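Local coordinates for putative uncharacterized protein (Chaetomium thermophilum, PDB 4XRI) that belongs to the importin beta family of HEAT-repeat nuclear transport receptors, carries proteins into the nucleus and probably binds a small GTPase, at residues A[548-553]-A[595-600]; A[592-595]-A[600-603]. The protein carries 2 engineered substitutions. All blocks are in the same frame, centred on the assembly; numbering follows the deposited sequence.

Contact 1: residues A[548-553]-A[595-600]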
loop_
_atom_site.group_PDB
_atom_site.type_symbol
_atom_site.label_atom_id
_atom_site.label_comp_id
_atom_site.label_asym_id
_atom_site.label_seq_id
_atom_site.Cartn_x
_atom_site.Cartn_y
_atom_site.Cartn_z
ATOM N N ALA A 548 8.437 19.084 -31.735
ATOM C CA ALA A 548 7.098 19.266 -31.188
ATOM C C ALA A 548 7.147 19.339 -29.663
ATOM O O ALA A 548 6.486 20.178 -29.053
ATOM C CB ALA A 548 6.175 18.136 -31.642
ATOM N N VAL A 549 7.938 18.456 -29.057
ATOM C CA VAL A 549 8.164 18.460 -27.612
ATOM C C VAL A 549 8.748 19.793 -27.154
ATOM O O VAL A 549 8.358 20.338 -26.118
ATOM C CB VAL A 549 9.118 17.319 -27.190
ATOM C CG1 VAL A 549 9.485 17.436 -25.716
ATOM C CG2 VAL A 549 8.493 15.971 -27.483
ATOM N N ALA A 550 9.692 20.304 -27.942
ATOM C CA ALA A 550 10.298 21.610 -27.699
ATOM C C ALA A 550 9.239 22.709 -27.682
ATOM O O ALA A 550 9.171 23.506 -26.744
ATOM C CB ALA A 550 11.356 21.907 -28.754
ATOM N N SER A 551 8.408 22.735 -28.723
ATOM C CA SER A 551 7.300 23.685 -28.817
ATOM C C SER A 551 6.325 23.537 -27.651
ATOM O O SER A 551 5.838 24.528 -27.108
ATOM C CB SER A 551 6.553 23.508 -30.142
ATOM O OG SER A 551 7.339 23.941 -31.239
ATOM N N LEU A 552 6.044 22.293 -27.276
ATOM C CA LEU A 552 5.160 22.010 -26.151
ATOM C C LEU A 552 5.718 22.563 -24.842
ATOM O O LEU A 552 4.981 23.130 -24.033
ATOM C CB LEU A 552 4.928 20.505 -26.013
ATOM C CG LEU A 552 4.163 20.106 -24.748
ATOM C CD1 LEU A 552 2.772 20.712 -24.767
ATOM C CD2 LEU A 552 4.092 18.599 -24.585
ATOM N N SER A 553 7.022 22.393 -24.645
ATOM C CA SER A 553 7.684 22.859 -23.433
ATOM C C SER A 553 7.497 24.362 -23.245
ATOM O O SER A 553 7.383 24.844 -22.119
ATOM C CB SER A 553 9.175 22.516 -23.468
ATOM O OG SER A 553 9.878 23.383 -24.342
ATOM N N GLN A 595 13.348 15.877 -19.581
ATOM C CA GLN A 595 13.987 14.564 -19.678
ATOM C C GLN A 595 14.058 14.072 -21.119
ATOM O O GLN A 595 15.079 13.528 -21.548
ATOM C CB GLN A 595 13.246 13.529 -18.825
ATOM C CG GLN A 595 13.387 13.729 -17.328
ATOM C CD GLN A 595 12.832 12.564 -16.528
ATOM O OE1 GLN A 595 12.094 12.757 -15.560
ATOM N NE2 GLN A 595 13.190 11.347 -16.925
ATOM N N ARG A 596 12.975 14.274 -21.861
ATOM C CA ARG A 596 12.893 13.795 -23.233
ATOM C C ARG A 596 13.836 14.562 -24.159
ATOM O O ARG A 596 14.425 13.988 -25.073
ATOM C CB ARG A 596 11.461 13.898 -23.755
ATOM C CG ARG A 596 11.259 13.204 -25.089
ATOM C CD ARG A 596 11.660 11.740 -25.005
ATOM N NE ARG A 596 11.711 11.111 -26.323
ATOM C CZ ARG A 596 12.803 11.038 -27.079
ATOM N NH1 ARG A 596 13.945 11.556 -26.651
ATOM N NH2 ARG A 596 12.751 10.446 -28.268
ATOM N N LEU A 597 13.975 15.863 -23.929
ATOM C CA LEU A 597 14.808 16.696 -24.788
ATOM C C LEU A 597 16.280 16.581 -24.403
ATOM O O LEU A 597 17.159 16.744 -25.252
ATOM C CB LEU A 597 14.357 18.157 -24.721
ATOM C CG LEU A 597 13.086 18.504 -25.497
ATOM C CD1 LEU A 597 12.643 19.932 -25.216
ATOM C CD2 LEU A 597 13.290 18.297 -26.994
ATOM N N ASP A 598 16.535 16.284 -23.128
ATOM C CA ASP A 598 17.892 16.216 -22.586
ATOM C C ASP A 598 18.654 17.508 -22.873
ATOM O O ASP A 598 18.182 18.592 -22.538
ATOM C CB ASP A 598 18.646 15.009 -23.151
ATOM C CG ASP A 598 19.836 14.612 -22.295
ATOM O OD1 ASP A 598 19.809 14.884 -21.078
ATOM O OD2 ASP A 598 20.799 14.035 -22.840
ATOM N N LYS A 599 19.822 17.385 -23.500
ATOM C CA LYS A 599 20.701 18.524 -23.765
ATOM C C LYS A 599 20.026 19.645 -24.554
ATOM O O LYS A 599 20.392 20.813 -24.428
ATOM C CB LYS A 599 21.946 18.057 -24.521
ATOM C CG LYS A 599 22.846 17.127 -23.731
ATOM C CD LYS A 599 23.673 17.893 -22.717
ATOM C CE LYS A 599 24.564 16.956 -21.927
ATOM N NZ LYS A 599 25.411 16.123 -22.825
ATOM N N GLU A 600 19.038 19.280 -25.363
ATOM C CA GLU A 600 18.376 20.235 -26.244
ATOM C C GLU A 600 17.480 21.218 -25.488
ATOM O O GLU A 600 16.968 22.173 -26.071
ATOM C CB GLU A 600 17.553 19.491 -27.295
ATOM C CG GLU A 600 18.355 18.491 -28.116
ATOM C CD GLU A 600 19.554 19.123 -28.794
ATOM O OE1 GLU A 600 19.410 20.234 -29.345
ATOM O OE2 GLU A 600 20.643 18.513 -28.768
#
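Leu597 fits its branched end against Val549 and Ala550, joining the last turn of helix 573-597 to the first turns of helix 546-567. The two helices form an antiparallel hairpin in the helical solenoid of this HEAT-repeat protein, and their backbones come nearest at Ala550 and Leu597, with the CA atoms 7.3 Å apart. No hydrogen bond crosses between the segments; the side chains that meet are apolar. With chi1 at 173°, Val549 sends CG1 anti to its backbone N, and this methyl lies 3.8 Å from CG of Leu597, with both leucine methyls, CD1 and CD2, 4.1 Å from Val549 CG1. The two side chains run antiparallel, side by side, giving contact along their flanks. In addition, CD1 of Leu597 rests on the helix backbone, 3.8 Å from CA of Ala550, with Ala550 CB also near, 4.3 Å from the same CD1. With an alanine in place of Leu597, the Val549 methyl and the Ala550 backbone would probably lose the leucine's cover and a gap would open between the helices. Polar bonds lie beside this apolar patch. NH2 of Arg596 donates to Ala541 O and Asn543 OD1, tying the helix end to the chain just ahead of helix 546-567. Ser553 bonds back within its own helix and also meets Gln604 NE2; its OG gives Ala550 O a short 2.5 Å hydrogen bond, bent to 133° at the oxygen and 18° off the carbonyl plane.

Contact 2: residues A[592-595]-A[600-603]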
loop_
_atom_site.group_PDB
_atom_site.type_symbol
_atom_site.label_atom_id
_atom_site.label_comp_id
_atom_site.label_asym_id
_atom_site.label_seq_id
_atom_site.Cartn_x
_atom_site.Cartn_y
_atom_site.Cartn_z
ATOM N N ALA A 592 8.704 16.051 -18.025
ATOM C CA ALA A 592 8.709 15.073 -19.107
ATOM C C ALA A 592 9.440 15.606 -20.336
ATOM O O ALA A 592 10.251 14.901 -20.939
ATOM C CB ALA A 592 7.286 14.677 -19.470
ATOM N N THR A 593 9.159 16.857 -20.694
ATOM C CA THR A 593 9.791 17.476 -21.852
ATOM C C THR A 593 11.281 17.692 -21.616
ATOM O O THR A 593 12.086 17.557 -22.537
ATOM C CB THR A 593 9.140 18.827 -22.206
ATOM O OG1 THR A 593 9.269 19.728 -21.100
ATOM C CG2 THR A 593 7.665 18.644 -22.543
ATOM N N VAL A 594 11.644 18.030 -20.383
ATOM C CA VAL A 594 13.046 18.239 -20.038
ATOM C C VAL A 594 13.841 16.948 -20.200
ATOM O O VAL A 594 14.875 16.925 -20.875
ATOM C CB VAL A 594 13.214 18.760 -18.596
ATOM C CG1 VAL A 594 14.685 18.767 -18.207
ATOM C CG2 VAL A 594 12.618 20.161 -18.454
ATOM N N GLN A 595 13.348 15.877 -19.581
ATOM C CA GLN A 595 13.987 14.564 -19.678
ATOM C C GLN A 595 14.058 14.072 -21.119
ATOM O O GLN A 595 15.079 13.528 -21.548
ATOM C CB GLN A 595 13.246 13.529 -18.825
ATOM C CG GLN A 595 13.387 13.729 -17.328
ATOM C CD GLN A 595 12.832 12.564 -16.528
ATOM O OE1 GLN A 595 12.094 12.757 -15.560
ATOM N NE2 GLN A 595 13.190 11.347 -16.925
ATOM N N GLU A 600 19.038 19.280 -25.363
ATOM C CA GLU A 600 18.376 20.235 -26.244
ATOM C C GLU A 600 17.480 21.218 -25.488
ATOM O O GLU A 600 16.968 22.173 -26.071
ATOM C CB GLU A 600 17.553 19.491 -27.295
ATOM C CG GLU A 600 18.355 18.491 -28.116
ATOM C CD GLU A 600 19.554 19.123 -28.794
ATOM O OE1 GLU A 600 19.410 20.234 -29.345
ATOM O OE2 GLU A 600 20.643 18.513 -28.768
ATOM N N ILE A 601 17.297 20.983 -24.191
ATOM C CA ILE A 601 16.453 21.844 -23.362
ATOM C C ILE A 601 17.165 23.144 -23.002
ATOM O O ILE A 601 16.532 24.120 -22.606
ATOM C CB ILE A 601 16.030 21.133 -22.054
ATOM C CG1 ILE A 601 14.821 21.821 -21.411
ATOM C CG2 ILE A 601 17.182 21.094 -21.064
ATOM C CD1 ILE A 601 13.546 21.695 -22.202
ATOM N N ALA A 602 18.486 23.144 -23.160
ATOM C CA ALA A 602 19.358 24.222 -22.688
ATOM C C ALA A 602 18.899 25.657 -23.009
ATOM O O ALA A 602 18.979 26.524 -22.138
ATOM C CB ALA A 602 20.773 24.004 -23.227
ATOM N N PRO A 603 18.423 25.923 -24.245
ATOM C CA PRO A 603 18.013 27.307 -24.522
ATOM C C PRO A 603 16.859 27.825 -23.660
ATOM O O PRO A 603 16.677 29.038 -23.567
ATOM C CB PRO A 603 17.590 27.253 -25.995
ATOM C CG PRO A 603 18.385 26.150 -26.565
ATOM C CD PRO A 603 18.433 25.117 -25.481
#
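Val594 and Ile601 mark the closest backbone approach, their CA atoms 6.0 Å apart, where the chain leaving helix 573-597 folds back beside the helix's last turns. The chain turns at Asp598, the first residue to leave helical phi/psi, with a positive phi. Ile601, on the short 3-10 segment, supplies most of the touching surface. Its CG1 stands anti to the backbone N (chi1 -162°), which sets the longer branch against Val594, and from there CG1 lies 4.0 Å from CG2 of Val594. The two side chains cross obliquely, and CD1 of Ile601 goes past the valine methyl to settle 4.1 Å from CA of Val594. In this HEAT-repeat solenoid the pair sits at the connection between two successive helices, 573-597 and 605-616. Ile608 of the later helix touches both side chains, while Ala635, Leu636 and Ala639 of helix 625-640 add further cover, the first on Val594 and the other two on Ile601. Thr593 plays a smaller part: its carbonyl O lies 4.4 Å from Ile601 CD1, a loose van der Waals approach, and its hydroxyl OG1 is occupied by a hydrogen bond with Leu590 O.

Contacts 1 and 2 lie next to each other, their centres about 4 Å apart, and both draw on helix 573-597 near its C-terminal end. In chain order, 548-553 comes first, then 592-595, which overlaps 595-600 at Gln595, and finally 600-603, overlapping it at Glu600. Contact 1 joins this helix to the preceding helix 546-567; contact 2 folds the following connection onto it. Thr593 bridges them directly, its CB lying 3.8 Å from CG1 of Val549. Both lie in the importin beta-1-like repeat region; the end of helix 573-597 packs on the helix before it and on the connection after it. The contact centres lie about 34 Å (contact 1) and 33 Å (contact 2) from the centre of the chain.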